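Local coordinates for protein 4-hydroxy-tetrahydrodipicolinate synthase (Methylacidiphilum fumariolicum SolV, PDB 6T3T) that probably catalyses the condensation of pyruvate with aspartate semialdehyde to 4-hydroxy-tetrahydrodipicolinate, a step of lysine biosynthesis, as a homotetramer, at residues E91-G96 against S125-I130; A121-T126 against N155-G160; A190-F195 against A217-Y222. One frame throughout, in Å; residues are numbered along the deposited sequence.

How the contacts relate
All three contacts lie in or beside the helical layer of an eight-stranded parallel barrel. Contacts 1 and 2 are neighbours, their centres about 10 Å apart: they share Ser-125 and Thr-126, and both hold the end of helix 112-125 and the chain leading out of it. Contact 1 is partly buried and ties a carboxylate to two hydroxyls; contact 2 is more enclosed and joins an asparagine amide to a helix carbonyl around a buried methyl group. Contact 3 lies on the other side of the chain's centre from contact 1, centres about 29 Å apart. It is wholly buried, joins segments of two helices with no hydrogen bond between those segments, and borders a second subunit.

Contact 1. Residues E91-G96 against S125-I130; sequences EAEKIG and STSLPI
The carboxylate of Glu-93 meets the hydroxyls of Thr-126 and Ser-127 over one and the same face. Thr-126 OG1 donates to Glu-93 OE1 at 2.9 Å from well above the carboxylate plane, 63° out of it, while Ser-127 OG donates to Glu-93 OE2 at 3.0 Å, 44° out. Each carboxylate oxygen thus has its own hydroxyl, and the pair of bonds resists rotation of the group about its last torsion. Glu-93 arrives with an extended chain: its CG stands trans to the backbone N (chi1 -174°), which carries the charged end away from helix 82-95 and past Leu-128, the two side chains running in opposite directions. On the way, the methyl CD1 of Leu-128 lies 3.5 Å from Glu-93 CB, and Leu-128 CG approaches Glu-93 CG at 3.9 Å. The aliphatic part of the glutamate is therefore packed against leucine, and its polar end against hydroxyls.

Thr-126 OG1 does double work, since it also accepts from the backbone N of Leu-128 at 3.0 Å in a nearly straight bond. This closes an ST turn, holds the hydroxyl oxygen in place, and would be expected to leave its proton directed to the glutamate. Leu-128 also touches Val-97 and Val-100, the latter on strand 99-103, where Ala-92 packs too. The arrangement belongs to the (beta/alpha)8 barrel of the DapA family: the last turn of helix 82-95 is pinned to the ST turn that leads from helix 112-125 into strand 130-134, away from the predicted active site.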
ATOM      1  N   GLU A  91     -20.837   7.022 -30.974  1.00 20.11           N
ATOM      2  CA  GLU A  91     -21.883   6.049 -31.240  1.00 23.10           C
ATOM      3  C   GLU A  91     -23.010   6.155 -30.227  1.00 26.07           C
ATOM      4  O   GLU A  91     -24.193   6.069 -30.594  1.00 22.84           O
ATOM      5  CB  GLU A  91     -21.301   4.641 -31.273  1.00 30.38           C
ATOM      6  CG  GLU A  91     -20.384   4.436 -32.455  1.00 30.87           C
ATOM      7  CD  GLU A  91     -21.097   4.669 -33.784  1.00 40.11           C
ATOM      8  OE1 GLU A  91     -22.242   4.191 -33.943  1.00 28.60           O
ATOM      9  OE2 GLU A  91     -20.510   5.351 -34.666  1.00 49.76           O
ATOM     10  N   ALA A  92     -22.672   6.386 -28.955  1.00 23.36           N
ATOM     11  CA  ALA A  92     -23.716   6.543 -27.945  1.00 23.72           C
ATOM     12  C   ALA A  92     -24.552   7.781 -28.214  1.00 19.89           C
ATOM     13  O   ALA A  92     -25.766   7.790 -27.972  1.00 21.98           O
ATOM     14  CB  ALA A  92     -23.100   6.621 -26.543  1.00 20.90           C
ATOM     15  N   GLU A  93     -23.901   8.863 -28.627  1.00 25.08           N
ATOM     16  CA  GLU A  93     -24.634  10.064 -28.980  1.00 24.92           C
ATOM     17  C   GLU A  93     -25.583   9.804 -30.154  1.00 23.29           C
ATOM     18  O   GLU A  93     -26.750  10.212 -30.118  1.00 23.17           O
ATOM     19  CB  GLU A  93     -23.647  11.186 -29.289  1.00 20.47           C
ATOM     20  CG  GLU A  93     -24.325  12.518 -29.538  1.00 22.78           C
ATOM     21  CD  GLU A  93     -23.336  13.635 -29.777  1.00 27.98           C
ATOM     22  OE1 GLU A  93     -22.116  13.376 -29.746  1.00 31.90           O
ATOM     23  OE2 GLU A  93     -23.764  14.790 -29.989  1.00 46.41           O
ATOM     24  N   LYS A  94     -25.136   9.053 -31.162  1.00 24.17           N
ATOM     25  CA  LYS A  94     -26.039   8.755 -32.279  1.00 26.26           C
ATOM     26  C   LYS A  94     -27.221   7.914 -31.828  1.00 25.19           C
ATOM     27  O   LYS A  94     -28.331   8.094 -32.330  1.00 24.56           O
ATOM     28  CB  LYS A  94     -25.307   8.037 -33.413  1.00 21.76           C
ATOM     29  CG  LYS A  94     -24.398   8.946 -34.216  1.00 35.23           C
ATOM     30  CD  LYS A  94     -23.602   8.158 -35.275  1.00 39.36           C
ATOM     31  CE  LYS A  94     -22.380   8.951 -35.738  1.00 42.05           C
ATOM     32  NZ  LYS A  94     -21.592   8.293 -36.830  1.00 44.24           N
ATOM     33  N   ILE A  95     -27.007   6.987 -30.886  1.00 25.69           N
ATOM     34  CA  ILE A  95     -28.128   6.221 -30.338  1.00 26.70           C
ATOM     35  C   ILE A  95     -29.075   7.142 -29.565  1.00 29.61           C
ATOM     36  O   ILE A  95     -30.301   6.930 -29.557  1.00 29.50           O
ATOM     37  CB  ILE A  95     -27.604   5.043 -29.483  1.00 27.98           C
ATOM     38  CG1 ILE A  95     -27.236   3.852 -30.393  1.00 24.32           C
ATOM     39  CG2 ILE A  95     -28.613   4.635 -28.415  1.00 25.23           C
ATOM     40  CD1 ILE A  95     -26.238   2.899 -29.784  1.00 25.95           C
ATOM     41  N   GLY A  96     -28.538   8.164 -28.897  1.00 27.96           N
ATOM     42  CA  GLY A  96     -29.373   9.167 -28.247  1.00 27.39           C
ATOM     43  C   GLY A  96     -29.471   9.061 -26.739  1.00 33.72           C
ATOM     44  O   GLY A  96     -30.542   9.279 -26.169  1.00 41.83           O
ATOM     45  N   SER A 125     -15.080  16.320 -28.418  1.00 21.88           N
ATOM     46  CA  SER A 125     -15.649  15.649 -29.566  1.00 21.90           C
ATOM     47  C   SER A 125     -17.157  15.516 -29.478  1.00 27.38           C
ATOM     48  O   SER A 125     -17.774  15.136 -30.478  1.00 25.12           O
ATOM     49  CB  SER A 125     -15.035  14.260 -29.725  1.00 23.20           C
ATOM     50  OG  SER A 125     -15.524  13.409 -28.716  1.00 22.28           O
ATOM     51  N   THR A 126     -17.772  15.831 -28.330  1.00 25.94           N
ATOM     52  CA  THR A 126     -19.184  15.536 -28.140  1.00 25.51           C
ATOM     53  C   THR A 126     -19.897  16.676 -27.431  1.00 20.15           C
ATOM     54  O   THR A 126     -19.295  17.411 -26.648  1.00 21.81           O
ATOM     55  CB  THR A 126     -19.365  14.245 -27.336  1.00 24.47           C
ATOM     56  OG1 THR A 126     -20.754  13.975 -27.225  1.00 26.30           O
ATOM     57  CG2 THR A 126     -18.779  14.377 -25.917  1.00 24.29           C
ATOM     58  N   SER A 127     -21.197  16.807 -27.698  1.00 23.35           N
ATOM     59  CA  SER A 127     -22.037  17.711 -26.922  1.00 24.57           C
ATOM     60  C   SER A 127     -22.682  17.031 -25.720  1.00 21.75           C
ATOM     61  O   SER A 127     -23.354  17.706 -24.929  1.00 28.88           O
ATOM     62  CB  SER A 127     -23.137  18.325 -27.797  1.00 31.75           C
ATOM     63  OG  SER A 127     -23.956  17.306 -28.328  1.00 31.49           O
ATOM     64  N   LEU A 128     -22.509  15.725 -25.569  1.00 21.21           N
ATOM     65  CA  LEU A 128     -23.104  15.017 -24.443  1.00 24.07           C
ATOM     66  C   LEU A 128     -22.483  15.467 -23.115  1.00 21.19           C
ATOM     67  O   LEU A 128     -21.277  15.763 -23.049  1.00 21.67           O
ATOM     68  CB  LEU A 128     -22.918  13.508 -24.612  1.00 19.81           C
ATOM     69  CG  LEU A 128     -23.778  12.850 -25.694  1.00 21.27           C
ATOM     70  CD1 LEU A 128     -23.451  11.371 -25.766  1.00 23.65           C
ATOM     71  CD2 LEU A 128     -25.253  13.065 -25.411  1.00 23.69           C
ATOM     72  N   PRO A 129     -23.269  15.530 -22.043  1.00 21.67           N
ATOM     73  CA  PRO A 129     -22.673  15.634 -20.703  1.00 22.27           C
ATOM     74  C   PRO A 129     -21.833  14.402 -20.413  1.00 20.09           C
ATOM     75  O   PRO A 129     -22.146  13.301 -20.866  1.00 18.31           O
ATOM     76  CB  PRO A 129     -23.889  15.707 -19.769  1.00 22.12           C
ATOM     77  CG  PRO A 129     -25.025  16.154 -20.666  1.00 21.54           C
ATOM     78  CD  PRO A 129     -24.744  15.505 -21.986  1.00 22.38           C
ATOM     79  N   ILE A 130     -20.776  14.592 -19.614  1.00 21.93           N
ATOM     80  CA  ILE A 130     -19.801  13.548 -19.318  1.00 18.72           C
ATOM     81  C   ILE A 130     -19.657  13.376 -17.809  1.00 24.20           C
ATOM     82  O   ILE A 130     -19.561  14.363 -17.076  1.00 21.21           O
ATOM     83  CB  ILE A 130     -18.440  13.875 -19.944  1.00 19.29           C
ATOM     84  CG1 ILE A 130     -18.464  13.479 -21.431  1.00 19.06           C
ATOM     85  CG2 ILE A 130     -17.317  13.161 -19.195  1.00 16.56           C
ATOM     86  CD1 ILE A 130     -17.524  14.263 -22.261  1.00 19.79           C
TER

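Contact 2. Residues A121-T126 against N155-G160; sequences AIAAST and NKNIVG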
ATOM      1  N   ALA A 121      -9.934  15.755 -24.932  1.00 16.55           N
ATOM      2  CA  ALA A 121     -10.172  15.406 -26.324  1.00 21.05           C
ATOM      3  C   ALA A 121     -11.541  14.763 -26.506  1.00 21.64           C
ATOM      4  O   ALA A 121     -12.225  15.049 -27.485  1.00 20.96           O
ATOM      5  CB  ALA A 121      -9.072  14.474 -26.831  1.00 13.89           C
ATOM      6  N   ILE A 122     -11.949  13.885 -25.569  1.00 19.15           N
ATOM      7  CA  ILE A 122     -13.266  13.244 -25.646  1.00 21.73           C
ATOM      8  C   ILE A 122     -14.369  14.269 -25.415  1.00 22.75           C
ATOM      9  O   ILE A 122     -15.361  14.313 -26.151  1.00 22.41           O
ATOM     10  CB  ILE A 122     -13.389  12.084 -24.638  1.00 19.58           C
ATOM     11  CG1 ILE A 122     -12.292  11.036 -24.851  1.00 19.13           C
ATOM     12  CG2 ILE A 122     -14.811  11.446 -24.741  1.00 17.70           C
ATOM     13  CD1 ILE A 122     -12.046  10.119 -23.618  1.00 14.56           C
ATOM     14  N   ALA A 123     -14.204  15.120 -24.398  1.00 17.34           N
ATOM     15  CA  ALA A 123     -15.199  16.152 -24.142  1.00 25.56           C
ATOM     16  C   ALA A 123     -15.402  17.052 -25.359  1.00 25.75           C
ATOM     17  O   ALA A 123     -16.543  17.388 -25.710  1.00 23.51           O
ATOM     18  CB  ALA A 123     -14.776  16.984 -22.933  1.00 21.56           C
ATOM     19  N   ALA A 124     -14.307  17.448 -26.013  1.00 27.31           N
ATOM     20  CA  ALA A 124     -14.397  18.319 -27.185  1.00 23.80           C
ATOM     21  C   ALA A 124     -15.072  17.646 -28.374  1.00 27.65           C
ATOM     22  O   ALA A 124     -15.567  18.337 -29.276  1.00 22.99           O
ATOM     23  CB  ALA A 124     -13.003  18.781 -27.595  1.00 20.53           C
ATOM     24  N   SER A 125     -15.080  16.320 -28.418  1.00 21.88           N
ATOM     25  CA  SER A 125     -15.649  15.649 -29.566  1.00 21.90           C
ATOM     26  C   SER A 125     -17.157  15.516 -29.478  1.00 27.38           C
ATOM     27  O   SER A 125     -17.774  15.136 -30.478  1.00 25.12           O
ATOM     28  CB  SER A 125     -15.035  14.260 -29.725  1.00 23.20           C
ATOM     29  OG  SER A 125     -15.524  13.409 -28.716  1.00 22.28           O
ATOM     30  N   THR A 126     -17.772  15.831 -28.330  1.00 25.94           N
ATOM     31  CA  THR A 126     -19.184  15.536 -28.140  1.00 25.51           C
ATOM     32  C   THR A 126     -19.897  16.676 -27.431  1.00 20.15           C
ATOM     33  O   THR A 126     -19.295  17.411 -26.648  1.00 21.81           O
ATOM     34  CB  THR A 126     -19.365  14.245 -27.336  1.00 24.47           C
ATOM     35  OG1 THR A 126     -20.754  13.975 -27.225  1.00 26.30           O
ATOM     36  CG2 THR A 126     -18.779  14.377 -25.917  1.00 24.29           C
ATOM     37  N   ASN A 155     -13.727  22.260 -19.938  1.00 23.26           N
ATOM     38  CA  ASN A 155     -14.684  21.432 -20.667  1.00 20.69           C
ATOM     39  C   ASN A 155     -16.001  21.549 -19.909  1.00 22.17           C
ATOM     40  O   ASN A 155     -16.208  20.854 -18.912  1.00 21.72           O
ATOM     41  CB  ASN A 155     -14.231  19.979 -20.747  1.00 23.52           C
ATOM     42  CG  ASN A 155     -12.861  19.815 -21.377  1.00 25.43           C
ATOM     43  OD1 ASN A 155     -12.713  19.864 -22.608  1.00 27.70           O
ATOM     44  ND2 ASN A 155     -11.849  19.606 -20.542  1.00 19.75           N
ATOM     45  N   LYS A 156     -16.873  22.433 -20.373  1.00 22.60           N
ATOM     46  CA  LYS A 156     -18.135  22.699 -19.711  1.00 26.63           C
ATOM     47  C   LYS A 156     -19.092  21.505 -19.721  1.00 28.75           C
ATOM     48  O   LYS A 156     -20.052  21.497 -18.940  1.00 23.63           O
ATOM     49  CB  LYS A 156     -18.726  23.970 -20.332  1.00 28.89           C
ATOM     50  CG  LYS A 156     -20.203  24.118 -20.282  1.00 46.37           C
ATOM     51  CD  LYS A 156     -20.650  24.888 -21.510  1.00 54.75           C
ATOM     52  CE  LYS A 156     -21.132  23.946 -22.574  1.00 49.80           C
ATOM     53  NZ  LYS A 156     -21.552  24.726 -23.758  1.00 55.96           N
ATOM     54  N   ASN A 157     -18.901  20.524 -20.605  1.00 26.65           N
ATOM     55  CA  ASN A 157     -19.750  19.335 -20.595  1.00 20.92           C
ATOM     56  C   ASN A 157     -19.252  18.215 -19.655  1.00 24.26           C
ATOM     57  O   ASN A 157     -19.875  17.144 -19.588  1.00 23.49           O
ATOM     58  CB  ASN A 157     -19.934  18.764 -22.005  1.00 22.76           C
ATOM     59  CG  ASN A 157     -18.614  18.487 -22.702  1.00 18.49           C
ATOM     60  OD1 ASN A 157     -17.621  19.177 -22.479  1.00 24.75           O
ATOM     61  ND2 ASN A 157     -18.602  17.470 -23.529  1.00 20.82           N
ATOM     62  N   ILE A 158     -18.187  18.430 -18.894  1.00 26.41           N
ATOM     63  CA  ILE A 158     -17.809  17.495 -17.835  1.00 25.73           C
ATOM     64  C   ILE A 158     -18.517  17.937 -16.548  1.00 24.98           C
ATOM     65  O   ILE A 158     -18.088  18.883 -15.889  1.00 22.00           O
ATOM     66  CB  ILE A 158     -16.284  17.438 -17.656  1.00 24.65           C
ATOM     67  CG1 ILE A 158     -15.631  16.992 -18.983  1.00 16.28           C
ATOM     68  CG2 ILE A 158     -15.916  16.535 -16.457  1.00 21.60           C
ATOM     69  CD1 ILE A 158     -14.128  16.928 -18.941  1.00 22.03           C
ATOM     70  N   VAL A 159     -19.557  17.201 -16.150  1.00 20.68           N
ATOM     71  CA  VAL A 159     -20.544  17.663 -15.182  1.00 21.45           C
ATOM     72  C   VAL A 159     -20.462  16.922 -13.856  1.00 22.17           C
ATOM     73  O   VAL A 159     -21.225  17.246 -12.943  1.00 17.77           O
ATOM     74  CB  VAL A 159     -21.977  17.557 -15.746  1.00 22.12           C
ATOM     75  CG1 VAL A 159     -22.189  18.562 -16.886  1.00 30.62           C
ATOM     76  CG2 VAL A 159     -22.274  16.144 -16.240  1.00 27.87           C
ATOM     77  N   GLY A 160     -19.612  15.909 -13.731  1.00 22.48           N
ATOM     78  CA  GLY A 160     -19.534  15.188 -12.476  1.00 14.90           C
ATOM     79  C   GLY A 160     -18.534  14.058 -12.575  1.00 21.21           C
ATOM     80  O   GLY A 160     -17.861  13.885 -13.593  1.00 18.50           O
TER
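The methyl of Ala-123 is directed at three side chains of 155-160, each turned to it in its own way. Asn-155 and Asn-157 each bring an amide oxygen to it: Asn-155 OD1 and Asn-157 OD1 both lie 3.6 Å from Ala-123 CB. Ile-158 lays its longer branch alongside, CG1 and CD1 each 4.0 Å from Ala-123 CB, so a single small methyl packs against two amides and an aliphatic branch.

Asn-157 is turned so that its nitrogen faces helix 112-125. CG sits between the backbone N and the carbonyl carbon (chi1 54°), which swings ND2 to Ala-123 O at 3.0 Å, with an N-H...O angle of 149°; the accepting oxygen stands 20° out of the amide plane. The carbonyl also accepts from Thr-126 N, and the two donors come from opposite faces of its plane. The side chains of Asn-157 and Thr-126 cross obliquely, Thr-126 CG2 lying 3.9 Å from Asn-157 ND2. ND2 additionally donates to Leu-128 O, so one amide bridges the helix and the chain that follows it. A leucine here would remove the amide nitrogen that serves both carbonyls, and is likely to leave Leu-128 O without this partner and Ala-123 O with one bond fewer. Asn-155 directs its own ND2 differently, to Leu-151 O and Ser-120 OG.

Ser-125 OG donates to Ile-122 O at 2.7 Å, sharing that oxygen with Ser-125 N. The asparagines belong to a type I turn from Asn-155 to Ile-158, which connects helix 145-154 to strand 158-163. Helix 112-125 thus packs on the turn leading into the next strand of the (beta/alpha)8 barrel, with Ala-123 also touching Ile-130 of strand 130-134, while Ile-158 reaches Leu-132 on that strand and Leu-151 and Val-152 of helix 145-154.

Contact 3. Residues A190-F195 against A217-Y222; sequences ALTLPF and ALVRLY
Leu-193 and Tyr-222 make the closest apolar contact between 190-195 and 217-222. Leu-193 CD1 comes to 3.3 Å from Tyr-222 CD1 and 3.8 Å from Tyr-222 CE1, so the methyl meets the ring obliquely at its CD1-CE1 bond, and the two side chains cross at about a right angle. The approach is tight, and follows from the leucine's shape: with CG trans to the backbone N (chi1 175°), the end of the side chain reaches nearer the other helix than the direction of its first bond suggests.

The second group is purely aliphatic. Thr-192 turns its methyl, not its hydroxyl, across the interface, CG2 lying 3.9 Å from Val-219 CG2 and 4.2 Å from Leu-218 CD2. Leu-218 CD2 is also 4.4 Å from Leu-193 CB, which puts this one methyl between the two residues of the facing helix. Thr-192 and Val-219 both rest on Val-203 of strand 202-205 as well, so this contact packs against the last barrel strand.

Polar groups stand aside. Thr-192 OG1, placed trans to the carbonyl carbon (chi1 -70°), points back to its own chain, where it makes weak hydrogen bonds with Ser-186 OG, Asp-188 O and Asp-189 O. Tyr-222 also packs on Pro-227 of a second subunit, and Pro-194 on Val-198 of that same subunit. No hydrogen bond or charge pair joins the two segments, so this contact depends on the fit of methyls and one ring, buried beside a subunit interface.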
ATOM      1  N   ALA A 190     -20.974   0.741  -0.331  1.00 20.81           N
ATOM      2  CA  ALA A 190     -20.683   0.768   1.097  1.00 18.67           C
ATOM      3  C   ALA A 190     -20.253   2.145   1.572  1.00 14.90           C
ATOM      4  O   ALA A 190     -20.393   2.442   2.751  1.00 14.00           O
ATOM      5  CB  ALA A 190     -19.591  -0.259   1.428  1.00 22.87           C
ATOM      6  N   LEU A 191     -19.767   3.007   0.678  1.00 20.46           N
ATOM      7  CA  LEU A 191     -19.307   4.335   1.055  1.00 16.96           C
ATOM      8  C   LEU A 191     -20.289   5.433   0.668  1.00 16.66           C
ATOM      9  O   LEU A 191     -19.992   6.608   0.903  1.00 16.18           O
ATOM     10  CB  LEU A 191     -17.941   4.612   0.410  1.00 22.31           C
ATOM     11  CG  LEU A 191     -16.797   3.687   0.833  1.00 23.35           C
ATOM     12  CD1 LEU A 191     -15.524   4.026   0.071  1.00 24.46           C
ATOM     13  CD2 LEU A 191     -16.559   3.838   2.296  1.00 17.88           C
ATOM     14  N   THR A 192     -21.444   5.080   0.073  1.00 13.95           N
ATOM     15  CA  THR A 192     -22.399   6.089  -0.381  1.00 13.79           C
ATOM     16  C   THR A 192     -22.788   7.023   0.759  1.00 19.09           C
ATOM     17  O   THR A 192     -22.674   8.249   0.632  1.00 15.37           O
ATOM     18  CB  THR A 192     -23.643   5.427  -0.974  1.00 12.70           C
ATOM     19  OG1 THR A 192     -23.307   4.807  -2.202  1.00 15.84           O
ATOM     20  CG2 THR A 192     -24.772   6.421  -1.215  1.00 15.27           C
ATOM     21  N   LEU A 193     -23.211   6.463   1.902  1.00 16.93           N
ATOM     22  CA  LEU A 193     -23.661   7.333   2.987  1.00 18.61           C
ATOM     23  C   LEU A 193     -22.571   8.267   3.497  1.00 17.87           C
ATOM     24  O   LEU A 193     -22.846   9.468   3.655  1.00 16.90           O
ATOM     25  CB  LEU A 193     -24.255   6.505   4.132  1.00 13.63           C
ATOM     26  CG  LEU A 193     -24.629   7.368   5.341  1.00 14.10           C
ATOM     27  CD1 LEU A 193     -25.789   8.279   4.996  1.00 12.26           C
ATOM     28  CD2 LEU A 193     -25.003   6.481   6.523  1.00 18.17           C
ATOM     29  N   PRO A 194     -21.351   7.805   3.811  1.00 15.69           N
ATOM     30  CA  PRO A 194     -20.318   8.772   4.216  1.00 16.26           C
ATOM     31  C   PRO A 194     -19.944   9.739   3.092  1.00 18.25           C
ATOM     32  O   PRO A 194     -19.576  10.890   3.379  1.00 18.76           O
ATOM     33  CB  PRO A 194     -19.146   7.884   4.698  1.00 15.12           C
ATOM     34  CG  PRO A 194     -19.430   6.493   4.206  1.00 17.38           C
ATOM     35  CD  PRO A 194     -20.907   6.399   3.928  1.00 16.83           C
ATOM     36  N   PHE A 195     -20.041   9.315   1.827  1.00 16.97           N
ATOM     37  CA  PHE A 195     -19.783  10.228   0.715  1.00 19.41           C
ATOM     38  C   PHE A 195     -20.793  11.369   0.715  1.00 17.08           C
ATOM     39  O   PHE A 195     -20.421  12.533   0.568  1.00 16.89           O
ATOM     40  CB  PHE A 195     -19.803   9.477  -0.620  1.00 12.57           C
ATOM     41  CG  PHE A 195     -18.445   8.884  -1.037  1.00 17.69           C
ATOM     42  CD1 PHE A 195     -17.514   8.497  -0.109  1.00 18.55           C
ATOM     43  CD2 PHE A 195     -18.117   8.743  -2.373  1.00 19.51           C
ATOM     44  CE1 PHE A 195     -16.296   7.953  -0.499  1.00 23.77           C
ATOM     45  CE2 PHE A 195     -16.888   8.199  -2.772  1.00 20.03           C
ATOM     46  CZ  PHE A 195     -15.983   7.817  -1.838  1.00 19.55           C
ATOM     47  N   ALA A 217     -33.806   4.861  -1.857  1.00 15.40           N
ATOM     48  CA  ALA A 217     -34.337   5.514  -0.662  1.00 21.08           C
ATOM     49  C   ALA A 217     -33.205   5.965   0.256  1.00 15.55           C
ATOM     50  O   ALA A 217     -33.276   7.042   0.862  1.00 17.89           O
ATOM     51  CB  ALA A 217     -35.276   4.578   0.092  1.00 12.11           C
ATOM     52  N   LEU A 218     -32.138   5.173   0.338  1.00 17.88           N
ATOM     53  CA  LEU A 218     -31.002   5.558   1.167  1.00 19.11           C
ATOM     54  C   LEU A 218     -30.501   6.941   0.780  1.00 16.40           C
ATOM     55  O   LEU A 218     -30.275   7.803   1.644  1.00 16.87           O
ATOM     56  CB  LEU A 218     -29.896   4.507   1.063  1.00 20.40           C
ATOM     57  CG  LEU A 218     -28.744   4.519   2.088  1.00 24.18           C
ATOM     58  CD1 LEU A 218     -28.103   3.145   2.237  1.00 22.12           C
ATOM     59  CD2 LEU A 218     -27.689   5.485   1.653  1.00 21.71           C
ATOM     60  N   VAL A 219     -30.342   7.182  -0.522  1.00 16.64           N
ATOM     61  CA  VAL A 219     -29.818   8.469  -0.969  1.00 18.99           C
ATOM     62  C   VAL A 219     -30.828   9.585  -0.696  1.00 16.11           C
ATOM     63  O   VAL A 219     -30.472  10.656  -0.195  1.00 15.90           O
ATOM     64  CB  VAL A 219     -29.421   8.397  -2.454  1.00 17.54           C
ATOM     65  CG1 VAL A 219     -29.055   9.796  -2.989  1.00 12.20           C
ATOM     66  CG2 VAL A 219     -28.245   7.455  -2.608  1.00 15.47           C
ATOM     67  N   ARG A 220     -32.102   9.351  -1.036  1.00 17.00           N
ATOM     68  CA  ARG A 220     -33.144  10.356  -0.824  1.00 19.36           C
ATOM     69  C   ARG A 220     -33.255  10.736   0.650  1.00 16.33           C
ATOM     70  O   ARG A 220     -33.347  11.919   0.975  1.00 18.76           O
ATOM     71  CB  ARG A 220     -34.494   9.849  -1.347  1.00 18.47           C
ATOM     72  CG  ARG A 220     -34.615   9.878  -2.849  1.00 23.12           C
ATOM     73  CD  ARG A 220     -36.050   9.616  -3.301  1.00 27.03           C
ATOM     74  NE  ARG A 220     -36.502   8.246  -3.032  1.00 26.42           N
ATOM     75  CZ  ARG A 220     -36.074   7.167  -3.680  1.00 26.21           C
ATOM     76  NH1 ARG A 220     -35.151   7.281  -4.633  1.00 32.44           N
ATOM     77  NH2 ARG A 220     -36.556   5.962  -3.378  1.00 25.91           N
ATOM     78  N   LEU A 221     -33.235   9.740   1.554  1.00 14.69           N
ATOM     79  CA  LEU A 221     -33.303  10.013   2.990  1.00 18.23           C
ATOM     80  C   LEU A 221     -32.227  10.999   3.417  1.00 19.65           C
ATOM     81  O   LEU A 221     -32.512  11.997   4.088  1.00 20.25           O
ATOM     82  CB  LEU A 221     -33.176   8.714   3.790  1.00 18.67           C
ATOM     83  CG  LEU A 221     -34.465   7.879   3.769  1.00 17.67           C
ATOM     84  CD1 LEU A 221     -34.207   6.419   4.143  1.00 17.08           C
ATOM     85  CD2 LEU A 221     -35.532   8.509   4.663  1.00 23.03           C
ATOM     86  N   TYR A 222     -30.994  10.784   2.979  1.00 20.62           N
ATOM     87  CA  TYR A 222     -29.957  11.715   3.394  1.00 23.21           C
ATOM     88  C   TYR A 222     -30.172  13.088   2.762  1.00 20.95           C
ATOM     89  O   TYR A 222     -30.071  14.113   3.446  1.00 17.93           O
ATOM     90  CB  TYR A 222     -28.550  11.164   3.084  1.00 23.39           C
ATOM     91  CG  TYR A 222     -27.536  11.792   4.017  1.00 22.89           C
ATOM     92  CD1 TYR A 222     -27.302  11.251   5.277  1.00 25.35           C
ATOM     93  CD2 TYR A 222     -26.891  12.973   3.681  1.00 22.93           C
ATOM     94  CE1 TYR A 222     -26.428  11.835   6.156  1.00 22.85           C
ATOM     95  CE2 TYR A 222     -25.994  13.568   4.555  1.00 19.97           C
ATOM     96  CZ  TYR A 222     -25.781  13.005   5.797  1.00 24.39           C
ATOM     97  OH  TYR A 222     -24.908  13.589   6.696  1.00 19.59           O
TER